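Local coordinates for CRISPR-associated protein, Cse1 family (Acidimicrobium ferrooxidans, PDB 4H3T) that probably serves as the large Cse1 subunit of the type I-E Cascade complex, which takes part in CRISPR RNA-guided recognition of invading DNA, at residues A115-A120 / T177-N182; G181-K186 / G243-M248; R263-F268 / P279-C284. The protein carries 1 engineered substitution. One frame throughout, in Å; residues are numbered along the deposited sequence.

Interaction 1 (A115-A120 / T177-N182); sequences ADLEPA and TGAKGN
Lys180 sends its CG away from its own backbone N (chi1 -176°) and stays extended to its amine, while Glu118 swings CG clear of its carbonyl carbon (chi1 -67°), and these torsions lay the two side chains alongside each other, pointing the same way. The carboxylate meets the lysine chain before its end: Glu118 OE1 is 3.5 Å from Lys180 CD and 3.8 Å from Lys180 NZ, which makes the salt bridge a long one.

The backbones carry the firmer link, a single beta bridge between Pro119 and Ala179. Its two bonds run from Lys180 N to Glu118 O and from Ala120 N to Gly178 O, each 2.9 Å and nearly straight at hydrogen. A water extends the link, accepting from Glu118 N at 2.9 Å and donating to Lys180 O at 2.8 Å. From the bridge residue Ala179 the chain turns through a type II beta turn to Asn182. Leu117 CD1 rests against Ala179 CB at 4.0 Å, the apolar side of the contact.

Neither segment is a regular strand: one follows helix 88-98, the other helix 157-170. Strand 275-289 packs against both, its Leu282 touched by Leu117, Pro119 and Thr177 and its Cys284 by Ala179.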
loop_
_atom_site.group_PDB
_atom_site.type_symbol
_atom_site.label_atom_id
_atom_site.label_comp_id
_atom_site.label_asym_id
_atom_site.label_seq_id
_atom_site.Cartn_x
_atom_site.Cartn_y
_atom_site.Cartn_z
ATOM N N ALA A 115 -5.692 -26.285 -14.021
ATOM C CA ALA A 115 -6.230 -26.685 -15.313
ATOM C C ALA A 115 -7.559 -27.453 -15.264
ATOM O O ALA A 115 -8.390 -27.326 -16.188
ATOM C CB ALA A 115 -5.226 -27.567 -16.024
ATOM N N ASP A 116 -7.702 -28.352 -14.305
ATOM C CA ASP A 116 -8.908 -29.206 -14.278
ATOM C C ASP A 116 -9.862 -28.754 -13.195
ATOM O O ASP A 116 -10.638 -29.557 -12.738
ATOM C CB ASP A 116 -8.454 -30.672 -14.010
ATOM C CG ASP A 116 -7.541 -31.215 -15.102
ATOM O OD1 ASP A 116 -7.951 -31.176 -16.305
ATOM O OD2 ASP A 116 -6.405 -31.641 -14.770
ATOM N N LEU A 117 -9.730 -27.546 -12.682
ATOM C CA LEU A 117 -10.609 -27.087 -11.597
ATOM C C LEU A 117 -12.094 -27.181 -11.968
ATOM O O LEU A 117 -12.489 -26.719 -13.020
ATOM C CB LEU A 117 -10.319 -25.664 -11.210
ATOM C CG LEU A 117 -10.739 -25.224 -9.769
ATOM C CD1 LEU A 117 -9.972 -25.982 -8.694
ATOM C CD2 LEU A 117 -10.477 -23.741 -9.590
ATOM N N GLU A 118 -12.892 -27.741 -11.099
ATOM C CA GLU A 118 -14.327 -27.873 -11.287
ATOM C C GLU A 118 -15.084 -27.521 -10.011
ATOM O O GLU A 118 -14.591 -27.770 -8.926
ATOM C CB GLU A 118 -14.714 -29.311 -11.691
ATOM C CG GLU A 118 -14.203 -29.697 -13.074
ATOM C CD GLU A 118 -14.554 -31.121 -13.470
ATOM O OE1 GLU A 118 -14.659 -31.982 -12.566
ATOM O OE2 GLU A 118 -14.708 -31.381 -14.684
ATOM N N PRO A 119 -16.322 -27.000 -10.124
ATOM C CA PRO A 119 -17.125 -26.767 -8.906
ATOM C C PRO A 119 -17.527 -28.072 -8.211
ATOM O O PRO A 119 -17.728 -29.086 -8.859
ATOM C CB PRO A 119 -18.338 -25.992 -9.431
ATOM C CG PRO A 119 -18.413 -26.272 -10.878
ATOM C CD PRO A 119 -17.074 -26.700 -11.362
ATOM N N ALA A 120 -17.576 -28.082 -6.877
ATOM C CA ALA A 120 -17.993 -29.281 -6.111
ATOM C C ALA A 120 -19.462 -29.672 -6.379
ATOM O O ALA A 120 -19.815 -30.851 -6.284
ATOM C CB ALA A 120 -17.805 -29.052 -4.634
ATOM N N THR A 177 -16.725 -20.552 -2.801
ATOM C CA THR A 177 -17.192 -21.590 -3.749
ATOM C C THR A 177 -16.352 -22.841 -3.540
ATOM O O THR A 177 -15.123 -22.739 -3.574
ATOM C CB THR A 177 -16.954 -21.044 -5.220
ATOM O OG1 THR A 177 -17.693 -19.848 -5.425
ATOM C CG2 THR A 177 -17.328 -22.014 -6.289
ATOM N N GLY A 178 -16.983 -23.981 -3.308
ATOM C CA GLY A 178 -16.246 -25.203 -3.081
ATOM C C GLY A 178 -15.712 -25.776 -4.381
ATOM O O GLY A 178 -16.424 -25.820 -5.385
ATOM N N ALA A 179 -14.510 -26.335 -4.338
ATOM C CA ALA A 179 -13.922 -27.006 -5.488
ATOM C C ALA A 179 -14.050 -28.514 -5.323
ATOM O O ALA A 179 -13.794 -29.062 -4.233
ATOM C CB ALA A 179 -12.460 -26.624 -5.644
ATOM N N LYS A 180 -14.350 -29.195 -6.427
ATOM C CA LYS A 180 -14.368 -30.648 -6.434
ATOM C C LYS A 180 -12.954 -31.159 -6.157
ATOM O O LYS A 180 -11.984 -30.596 -6.682
ATOM C CB LYS A 180 -14.849 -31.142 -7.796
ATOM C CG LYS A 180 -15.013 -32.655 -7.897
ATOM C CD LYS A 180 -15.461 -33.025 -9.329
ATOM C CE LYS A 180 -16.045 -34.416 -9.412
ATOM N NZ LYS A 180 -16.663 -34.685 -10.742
ATOM N N GLY A 181 -12.841 -32.157 -5.299
ATOM C CA GLY A 181 -11.544 -32.713 -4.911
ATOM C C GLY A 181 -10.919 -32.039 -3.695
ATOM O O GLY A 181 -9.835 -32.439 -3.264
ATOM N N ASN A 182 -11.572 -31.010 -3.126
ATOM C CA ASN A 182 -11.072 -30.396 -1.916
ATOM C C ASN A 182 -11.859 -31.045 -0.762
ATOM O O ASN A 182 -13.044 -30.732 -0.600
ATOM C CB ASN A 182 -11.234 -28.915 -1.949
ATOM C CG ASN A 182 -10.881 -28.238 -0.650
ATOM O OD1 ASN A 182 -10.343 -28.844 0.277
ATOM N ND2 ASN A 182 -11.241 -26.990 -0.516
HETATM O O HOH W 1 -11.453 -29.339 -9.107
#

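Interaction 2 (G181-K186 / G243-M248)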
loop_
_atom_site.group_PDB
_atom_site.type_symbol
_atom_site.label_atom_id
_atom_site.label_comp_id
_atom_site.label_asym_id
_atom_site.label_seq_id
_atom_site.Cartn_x
_atom_site.Cartn_y
_atom_site.Cartn_z
ATOM N N GLY A 181 -12.841 -32.157 -5.299
ATOM C CA GLY A 181 -11.544 -32.713 -4.911
ATOM C C GLY A 181 -10.919 -32.039 -3.695
ATOM O O GLY A 181 -9.835 -32.439 -3.264
ATOM N N ASN A 182 -11.572 -31.010 -3.126
ATOM C CA ASN A 182 -11.072 -30.396 -1.916
ATOM C C ASN A 182 -11.859 -31.045 -0.762
ATOM O O ASN A 182 -13.044 -30.732 -0.600
ATOM C CB ASN A 182 -11.234 -28.915 -1.949
ATOM C CG ASN A 182 -10.881 -28.238 -0.650
ATOM O OD1 ASN A 182 -10.343 -28.844 0.277
ATOM N ND2 ASN A 182 -11.241 -26.990 -0.516
ATOM N N PRO A 183 -11.233 -31.893 0.059
ATOM C CA PRO A 183 -11.991 -32.572 1.126
ATOM C C PRO A 183 -12.348 -31.671 2.311
ATOM O O PRO A 183 -13.079 -32.111 3.164
ATOM C CB PRO A 183 -11.065 -33.727 1.517
ATOM C CG PRO A 183 -9.724 -33.185 1.316
ATOM C CD PRO A 183 -9.840 -32.394 0.025
ATOM N N LYS A 184 -11.934 -30.400 2.320
ATOM C CA LYS A 184 -12.349 -29.448 3.357
ATOM C C LYS A 184 -13.721 -28.843 3.074
ATOM O O LYS A 184 -14.258 -28.132 3.937
ATOM C CB LYS A 184 -11.352 -28.298 3.448
ATOM C CG LYS A 184 -10.029 -28.752 4.018
ATOM C CD LYS A 184 -8.982 -27.656 3.895
ATOM C CE LYS A 184 -7.647 -28.154 4.430
ATOM N NZ LYS A 184 -6.613 -27.119 4.346
ATOM N N VAL A 185 -14.261 -29.066 1.866
ATOM C CA VAL A 185 -15.561 -28.515 1.489
ATOM C C VAL A 185 -16.652 -29.109 2.401
ATOM O O VAL A 185 -16.680 -30.310 2.595
ATOM C CB VAL A 185 -15.833 -28.733 -0.021
ATOM C CG1 VAL A 185 -17.318 -28.500 -0.388
ATOM C CG2 VAL A 185 -14.901 -27.859 -0.859
ATOM N N LYS A 186 -17.477 -28.231 3.023
ATOM C CA LYS A 186 -18.618 -28.558 3.926
ATOM C C LYS A 186 -19.742 -27.589 3.598
ATOM O O LYS A 186 -19.466 -26.417 3.399
ATOM C CB LYS A 186 -18.225 -28.438 5.429
ATOM C CG LYS A 186 -17.210 -29.467 5.886
ATOM C CD LYS A 186 -16.724 -29.220 7.328
ATOM C CE LYS A 186 -15.515 -30.073 7.696
ATOM N NZ LYS A 186 -14.236 -29.572 7.086
ATOM N N GLY A 243 -3.524 -28.170 -7.314
ATOM C CA GLY A 243 -4.808 -28.817 -7.497
ATOM C C GLY A 243 -5.857 -28.107 -6.643
ATOM O O GLY A 243 -5.580 -27.049 -6.080
ATOM N N PRO A 244 -7.032 -28.746 -6.444
ATOM C CA PRO A 244 -8.084 -28.152 -5.595
ATOM C C PRO A 244 -7.803 -28.131 -4.086
ATOM O O PRO A 244 -8.456 -27.384 -3.376
ATOM C CB PRO A 244 -9.307 -29.015 -5.892
ATOM C CG PRO A 244 -8.758 -30.319 -6.361
ATOM C CD PRO A 244 -7.458 -30.026 -7.042
ATOM N N THR A 245 -6.815 -28.894 -3.598
ATOM C CA THR A 245 -6.476 -28.960 -2.183
ATOM C C THR A 245 -5.634 -27.729 -1.833
ATOM O O THR A 245 -4.973 -27.153 -2.708
ATOM C CB THR A 245 -5.778 -30.257 -1.872
ATOM O OG1 THR A 245 -4.577 -30.277 -2.622
ATOM C CG2 THR A 245 -6.635 -31.470 -2.219
ATOM N N ARG A 246 -5.659 -27.343 -0.560
ATOM C CA ARG A 246 -4.909 -26.170 -0.079
ATOM C C ARG A 246 -4.376 -26.420 1.321
ATOM O O ARG A 246 -4.828 -27.324 2.028
ATOM C CB ARG A 246 -5.814 -24.930 -0.107
ATOM C CG ARG A 246 -6.895 -24.902 0.996
ATOM C CD ARG A 246 -8.068 -24.044 0.619
ATOM N NE ARG A 246 -8.943 -23.749 1.759
ATOM C CZ ARG A 246 -8.809 -22.771 2.642
ATOM N NH1 ARG A 246 -9.698 -22.625 3.607
ATOM N NH2 ARG A 246 -7.793 -21.904 2.549
ATOM N N VAL A 247 -3.422 -25.621 1.714
ATOM C CA VAL A 247 -2.730 -25.766 3.004
ATOM C C VAL A 247 -2.451 -24.416 3.587
ATOM O O VAL A 247 -2.486 -23.403 2.870
ATOM C CB VAL A 247 -1.349 -26.557 2.868
ATOM C CG1 VAL A 247 -1.524 -27.989 2.362
ATOM C CG2 VAL A 247 -0.352 -25.820 2.011
HETATM N N MSE A 248 -2.065 -24.420 4.859
HETATM C CA MSE A 248 -1.396 -23.294 5.511
HETATM C C MSE A 248 0.090 -23.688 5.478
HETATM O O MSE A 248 0.401 -24.790 5.902
HETATM C CB MSE A 248 -1.842 -22.978 6.931
HETATM C CG MSE A 248 -0.934 -21.849 7.519
HETATM SE SE MSE A 248 -1.365 -21.298 9.263
HETATM C CE MSE A 248 -2.905 -20.210 8.787
HETATM O O HOH W 2 -7.733 -28.929 0.946
#
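Lys184 reaches across to the backbone of Arg246 from an Asx turn that overlaps a type I beta turn from Asn182 to Val185; together they probably restrain the backbone from which the lysine starts.

The hydrogen bonds come first. Lys184 NZ, at the end of a fully extended chain, donates to Arg246 O at 2.9 Å, approaching from 49° above the carbonyl plane. Asn182 OD1 accepts from Lys184 N at 3.0 Å, the bond that defines the Asx turn. In Asn182, CG lies opposite the backbone N (chi1 173°) and a chi2 of 9° sets OD1, which also takes a hydrogen bond from a water at 2.7 Å; that water accepts from Arg246 N at 3.0 Å, so one amide oxygen both closes the turn and leads to the second segment.

Charges form a second group. Lys184 NZ and Arg246 NE lie near one another beside Asp190, whose OD2 takes a salt bridge from Arg246 NE and a hydrogen bond from Asn182 ND2; its negative charge probably offsets theirs. Arg246 NH2 is committed too, pairing with Glu288.

Van der Waals contacts complete the account. Pro244 CG sits 3.8 Å from Gly181 C, and a CB modelled on Gly181 would fall only 2.9 Å from Pro244 CG, a clash; the backbone angles of Gly181 alone would also press a CB against Lys180 O. Asn182 CB lies against Pro244 O. The contact lies at the surface, joining the loop that leads to helix 196-199 with the one entering strand 248-249. The methyl of Thr245 bridges two residues of the turn region: Thr245 CG2 is 3.5 Å from Gly181 O and 4.0 Å from Pro183 CD.

Interaction 3 (R263-F268 / P279-C284); sequences RRIRLF and PRVLIC
Strand segments 263-268 and 279-284 run antiparallel, their axes 4.7 Å apart at 174°, with reciprocal N-H to O bonds in the hydrogen-bonded pairs Arg264-Cys284 and Arg266-Leu282. On the face bearing Ile265, Leu267, Val281 and Ile283, Val281 CG2, placed anti to the backbone N by a chi1 of 67°, lies 3.8 Å from Ile265 CG2 and 3.9 Å from Leu267 CD2. Helix 157-170 covers this face, touching Ile265, Leu267 and Ile283. The two segments lie in the arms of a beta hairpin, strands 263-272 and 275-289. On its other face the Phe268 ring presents its edge to the partner strand, with Arg280 O and Leu282 N in the ring plane and CE2 of Phe268 3.9 Å from Leu282 CB. Arg266 CG lies over one ring face, toward its rim, and Phe268 CE1 sits 3.5 Å above the Arg266 guanidinium plane, likewise off centre; Arg266 NH1 bonds Leu117 O. Arg280 crosses obliquely, its guanidinium 38° from the ring plane. Replacing the ring with an alanine here would probably leave the Arg266 side chain without its flat partner and open a gap beside Leu282. A water donates to Phe268 O and accepts from Arg280 NE at 2.8 Å.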
loop_
_atom_site.group_PDB
_atom_site.type_symbol
_atom_site.label_atom_id
_atom_site.label_comp_id
_atom_site.label_asym_id
_atom_site.label_seq_id
_atom_site.Cartn_x
_atom_site.Cartn_y
_atom_site.Cartn_z
ATOM N N ARG A 263 -5.400 -18.351 -3.893
ATOM C CA ARG A 263 -6.670 -18.842 -4.414
ATOM C C ARG A 263 -6.405 -20.032 -5.371
ATOM O O ARG A 263 -5.256 -20.443 -5.571
ATOM C CB ARG A 263 -7.441 -17.688 -5.125
ATOM C CG ARG A 263 -7.828 -16.504 -4.173
ATOM C CD ARG A 263 -8.924 -16.929 -3.289
ATOM N NE ARG A 263 -9.382 -15.892 -2.343
ATOM C CZ ARG A 263 -8.916 -15.686 -1.111
ATOM N NH1 ARG A 263 -7.880 -16.375 -0.657
ATOM N NH2 ARG A 263 -9.477 -14.782 -0.332
ATOM N N ARG A 264 -7.485 -20.668 -5.770
ATOM C CA ARG A 264 -7.553 -21.686 -6.792
ATOM C C ARG A 264 -8.526 -21.140 -7.840
ATOM O O ARG A 264 -9.736 -20.961 -7.575
ATOM C CB ARG A 264 -7.975 -23.048 -6.256
ATOM C CG ARG A 264 -6.959 -23.662 -5.307
ATOM C CD ARG A 264 -5.578 -23.902 -5.920
ATOM N NE ARG A 264 -4.719 -24.567 -4.946
ATOM C CZ ARG A 264 -3.904 -23.987 -4.091
ATOM N NH1 ARG A 264 -3.684 -22.685 -4.155
ATOM N NH2 ARG A 264 -3.208 -24.723 -3.224
ATOM N N ILE A 265 -7.984 -20.820 -8.997
ATOM C CA ILE A 265 -8.743 -20.123 -10.037
ATOM C C ILE A 265 -8.602 -20.808 -11.373
ATOM O O ILE A 265 -7.543 -21.301 -11.723
ATOM C CB ILE A 265 -8.266 -18.638 -10.123
ATOM C CG1 ILE A 265 -8.404 -17.911 -8.735
ATOM C CG2 ILE A 265 -9.002 -17.893 -11.220
ATOM C CD1 ILE A 265 -7.928 -16.487 -8.722
ATOM N N ARG A 266 -9.663 -20.769 -12.140
ATOM C CA ARG A 266 -9.644 -21.246 -13.513
ATOM C C ARG A 266 -10.410 -20.274 -14.370
ATOM O O ARG A 266 -11.586 -19.962 -14.045
ATOM C CB ARG A 266 -10.246 -22.662 -13.625
ATOM C CG ARG A 266 -10.279 -23.195 -15.060
ATOM C CD ARG A 266 -10.707 -24.642 -15.066
ATOM N NE ARG A 266 -10.834 -25.122 -16.436
ATOM C CZ ARG A 266 -11.345 -26.295 -16.792
ATOM N NH1 ARG A 266 -11.837 -27.118 -15.876
ATOM N NH2 ARG A 266 -11.402 -26.638 -18.078
ATOM N N LEU A 267 -9.747 -19.772 -15.442
ATOM C CA LEU A 267 -10.396 -18.907 -16.466
ATOM C C LEU A 267 -10.996 -19.816 -17.522
ATOM O O LEU A 267 -10.426 -20.860 -17.814
ATOM C CB LEU A 267 -9.410 -17.964 -17.144
ATOM C CG LEU A 267 -8.587 -17.056 -16.261
ATOM C CD1 LEU A 267 -7.551 -16.286 -17.083
ATOM C CD2 LEU A 267 -9.426 -16.077 -15.461
ATOM N N PHE A 268 -12.143 -19.478 -18.057
ATOM C CA PHE A 268 -12.766 -20.267 -19.139
ATOM C C PHE A 268 -12.759 -19.414 -20.421
ATOM O O PHE A 268 -13.720 -18.706 -20.657
ATOM C CB PHE A 268 -14.176 -20.658 -18.759
ATOM C CG PHE A 268 -14.194 -21.643 -17.609
ATOM C CD1 PHE A 268 -14.059 -23.019 -17.842
ATOM C CD2 PHE A 268 -14.253 -21.199 -16.293
ATOM C CE1 PHE A 268 -14.138 -23.936 -16.785
ATOM C CE2 PHE A 268 -14.265 -22.109 -15.232
ATOM C CZ PHE A 268 -14.168 -23.472 -15.482
ATOM N N PRO A 279 -15.195 -14.966 -20.695
ATOM C CA PRO A 279 -16.525 -14.592 -20.148
ATOM C C PRO A 279 -16.831 -15.215 -18.767
ATOM O O PRO A 279 -17.768 -14.790 -18.092
ATOM C CB PRO A 279 -17.489 -15.137 -21.194
ATOM C CG PRO A 279 -16.796 -16.243 -21.809
ATOM C CD PRO A 279 -15.316 -16.022 -21.715
ATOM N N ARG A 280 -16.125 -16.294 -18.375
ATOM C CA ARG A 280 -16.438 -17.012 -17.149
ATOM C C ARG A 280 -15.169 -17.372 -16.381
ATOM O O ARG A 280 -14.097 -17.516 -16.978
ATOM C CB ARG A 280 -17.240 -18.302 -17.471
ATOM C CG ARG A 280 -18.625 -18.084 -18.107
ATOM C CD ARG A 280 -19.324 -19.445 -18.379
ATOM N NE ARG A 280 -18.452 -20.342 -19.166
ATOM C CZ ARG A 280 -18.201 -21.638 -18.944
ATOM N NH1 ARG A 280 -18.816 -22.286 -17.962
ATOM N NH2 ARG A 280 -17.349 -22.303 -19.726
ATOM N N VAL A 281 -15.329 -17.598 -15.057
ATOM C CA VAL A 281 -14.228 -17.896 -14.149
ATOM C C VAL A 281 -14.759 -18.732 -12.954
ATOM O O VAL A 281 -15.931 -18.603 -12.573
ATOM C CB VAL A 281 -13.511 -16.592 -13.646
ATOM C CG1 VAL A 281 -14.428 -15.759 -12.745
ATOM C CG2 VAL A 281 -12.228 -16.937 -12.902
ATOM N N LEU A 282 -13.880 -19.529 -12.363
ATOM C CA LEU A 282 -14.143 -20.278 -11.128
ATOM C C LEU A 282 -13.087 -19.817 -10.114
ATOM O O LEU A 282 -11.890 -19.847 -10.412
ATOM C CB LEU A 282 -14.107 -21.789 -11.376
ATOM C CG LEU A 282 -14.291 -22.726 -10.149
ATOM C CD1 LEU A 282 -15.547 -22.433 -9.350
ATOM C CD2 LEU A 282 -14.345 -24.160 -10.586
ATOM N N ILE A 283 -13.519 -19.340 -8.946
ATOM C CA ILE A 283 -12.609 -18.780 -7.919
ATOM C C ILE A 283 -12.910 -19.451 -6.606
ATOM O O ILE A 283 -14.008 -19.285 -6.088
ATOM C CB ILE A 283 -12.763 -17.251 -7.772
ATOM C CG1 ILE A 283 -12.610 -16.544 -9.110
ATOM C CG2 ILE A 283 -11.787 -16.681 -6.775
ATOM C CD1 ILE A 283 -12.961 -15.049 -9.009
ATOM N N CYS A 284 -11.912 -20.130 -6.059
ATOM C CA CYS A 284 -11.986 -20.969 -4.859
ATOM C C CYS A 284 -10.875 -20.623 -3.922
ATOM O O CYS A 284 -9.895 -19.963 -4.288
ATOM C CB CYS A 284 -11.930 -22.443 -5.243
ATOM S SG CYS A 284 -13.191 -22.946 -6.431
HETATM O O HOH W 3 -16.547 -19.732 -21.163
#

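Overall arrangement
Interactions 1 and 2 are consecutive along the chain: they share Gly181 and Asn182, their centres lie about 9 Å apart, and Lys180 O packs 3.2 Å from Pro244 CB where they meet. Interaction 3, the hairpin, lies nearer the centre of the chain and about 10 Å, centre to centre, from interaction 1, with Glu118 C 3.5 Å from Leu282 CD2 and Thr177 O 3.5 Å from Cys284 SG. It is about 15 Å, centre to centre, from interaction 2, yet Arg264 spans that gap, its NE 2.9 Å from Gly243 O. Loops 115-120, 177-186 and 243-248 are thus all tied to one hairpin, on the same side of the chain's centre.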